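Local coordinates for hypothetical protein TTHA0068 (PDB 2CWY) that is of unknown function but belongs to the DUF309 family and folds as a small, all-helical single-chain protein, at residues V2-V8 / V23-Y27. Residues are numbered along the deposited sequence; the frame is centred on the assembly and turned at random.
Sequences VPDWEEV and VLEPY
Helices 5-13 and 17-30, the first two of this all-helical DUF309 protein, form an antiparallel helical hairpin, in which the lead-in and first turn of 5-13 pack on residues 23-27, with P3 set between L24, Y27 and the indole of W5. The pyrrolidine carbon P3 CG sits over one face of the Y27 ring in a CH-pi contact, 4.0 Å from the ring centroid and 22° off the normal, displaced toward the CG side of the ring. Y27 reaches this place with its CG beside the backbone N (chi1 -67°), and its CE1 lies 3.7 Å from V2 C, an oblique approach to the backbone leading into P3. The same P3 CG also touches L24 CD2 at 3.7 Å. That one methyl is the hub of the apolar contact: L24 CD2 meets W5 CZ3 at 3.9 Å, obliquely to the indole, and V8 CG2 at 4.2 Å. P3 CB, meanwhile, covers the centre of one indole face, so the proline is in touch with both aromatic rings. Farther along helix 5-13, V8 CG2 only grazes V23 CG1, 4.5 Å away. D4 turns from the interface and N-caps helix 5-13: its OD1 accepts from E7 N at 3.2 Å, from above the carboxylate plane, and more weakly from E6 N. Helix 33-53 packs against this apolar seam: its L39 touches both P3 and Y27, and its V42 and I43 touch L24; from the loop before helix 81-92, M77 touches V2 and P3 and L79 touches W5.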
# COMPACT_ATOMS: atom_id res chain seq x y z
N VAL A 2 -8.89 -5.90 11.67
CA VAL A 2 -8.03 -5.72 10.52
C VAL A 2 -8.69 -4.61 9.72
O VAL A 2 -9.87 -4.31 9.93
CB VAL A 2 -7.92 -7.00 9.69
CG1 VAL A 2 -7.30 -8.10 10.54
CG2 VAL A 2 -9.29 -7.42 9.19
N PRO A 3 -7.96 -3.98 8.80
CA PRO A 3 -8.54 -2.89 8.01
C PRO A 3 -9.85 -3.24 7.29
O PRO A 3 -10.05 -4.38 6.89
CB PRO A 3 -7.44 -2.56 7.00
CG PRO A 3 -6.18 -3.02 7.68
CD PRO A 3 -6.60 -4.31 8.32
N ASP A 4 -10.73 -2.25 7.14
CA ASP A 4 -11.95 -2.43 6.35
C ASP A 4 -11.43 -1.91 5.01
O ASP A 4 -11.36 -0.70 4.80
CB ASP A 4 -13.09 -1.52 6.83
CG ASP A 4 -14.30 -1.56 5.91
OD1 ASP A 4 -14.12 -1.74 4.68
OD2 ASP A 4 -15.43 -1.41 6.40
N TRP A 5 -11.03 -2.81 4.12
CA TRP A 5 -10.45 -2.39 2.85
C TRP A 5 -11.38 -1.55 1.97
O TRP A 5 -10.91 -0.78 1.13
CB TRP A 5 -9.89 -3.61 2.10
CG TRP A 5 -8.71 -4.26 2.80
CD1 TRP A 5 -8.66 -5.52 3.34
CD2 TRP A 5 -7.41 -3.68 3.01
NE1 TRP A 5 -7.40 -5.76 3.86
CE2 TRP A 5 -6.62 -4.65 3.67
CE3 TRP A 5 -6.84 -2.44 2.69
CZ2 TRP A 5 -5.28 -4.41 4.02
CZ3 TRP A 5 -5.50 -2.21 3.04
CH2 TRP A 5 -4.74 -3.19 3.70
N GLU A 6 -12.69 -1.67 2.16
CA GLU A 6 -13.60 -0.86 1.37
C GLU A 6 -13.35 0.60 1.73
O GLU A 6 -13.30 1.46 0.86
CB GLU A 6 -15.05 -1.25 1.67
CG GLU A 6 -16.04 -0.81 0.59
CD GLU A 6 -15.54 -1.07 -0.84
OE1 GLU A 6 -14.75 -2.03 -1.05
OE2 GLU A 6 -15.95 -0.33 -1.76
N GLU A 7 -13.19 0.87 3.02
CA GLU A 7 -12.92 2.24 3.47
C GLU A 7 -11.55 2.71 3.01
O GLU A 7 -11.39 3.84 2.55
CB GLU A 7 -12.96 2.31 5.00
CG GLU A 7 -14.35 2.26 5.56
CD GLU A 7 -15.24 3.33 4.95
OE1 GLU A 7 -14.87 4.52 5.05
OE2 GLU A 7 -16.28 2.96 4.36
N VAL A 8 -10.55 1.84 3.14
CA VAL A 8 -9.19 2.20 2.76
C VAL A 8 -9.08 2.49 1.28
O VAL A 8 -8.47 3.47 0.87
CB VAL A 8 -8.20 1.08 3.16
CG1 VAL A 8 -6.79 1.42 2.67
CG2 VAL A 8 -8.21 0.90 4.68
N VAL A 23 -3.85 5.63 8.38
CA VAL A 23 -4.87 4.70 8.84
C VAL A 23 -4.35 3.27 9.02
O VAL A 23 -4.80 2.55 9.91
CB VAL A 23 -6.11 4.72 7.88
CG1 VAL A 23 -7.03 3.53 8.13
CG2 VAL A 23 -6.88 6.01 8.10
N LEU A 24 -3.39 2.87 8.19
CA LEU A 24 -2.84 1.52 8.27
C LEU A 24 -1.71 1.33 9.28
O LEU A 24 -1.41 0.20 9.66
CB LEU A 24 -2.36 1.08 6.89
CG LEU A 24 -3.43 0.95 5.80
CD1 LEU A 24 -2.75 0.56 4.50
CD2 LEU A 24 -4.46 -0.11 6.20
N GLU A 25 -1.09 2.42 9.73
CA GLU A 25 -0.01 2.29 10.69
C GLU A 25 -0.33 1.47 11.95
O GLU A 25 0.46 0.60 12.33
CB GLU A 25 0.51 3.66 11.12
CG GLU A 25 1.73 3.55 12.02
CD GLU A 25 2.10 4.87 12.68
OE1 GLU A 25 1.23 5.75 12.78
OE2 GLU A 25 3.27 5.00 13.11
N PRO A 26 -1.49 1.72 12.60
CA PRO A 26 -1.86 0.98 13.81
C PRO A 26 -1.99 -0.52 13.57
O PRO A 26 -1.67 -1.32 14.45
CB PRO A 26 -3.21 1.60 14.22
CG PRO A 26 -3.24 2.94 13.53
CD PRO A 26 -2.56 2.67 12.22
N TYR A 27 -2.46 -0.89 12.38
CA TYR A 27 -2.61 -2.30 12.02
C TYR A 27 -1.25 -2.96 11.80
O TYR A 27 -1.01 -4.07 12.26
CB TYR A 27 -3.46 -2.43 10.76
CG TYR A 27 -4.88 -1.99 11.01
CD1 TYR A 27 -5.74 -2.78 11.77
CD2 TYR A 27 -5.33 -0.73 10.60
CE1 TYR A 27 -7.01 -2.34 12.11
CE2 TYR A 27 -6.60 -0.27 10.94
CZ TYR A 27 -7.44 -1.09 11.70
OH TYR A 27 -8.67 -0.64 12.11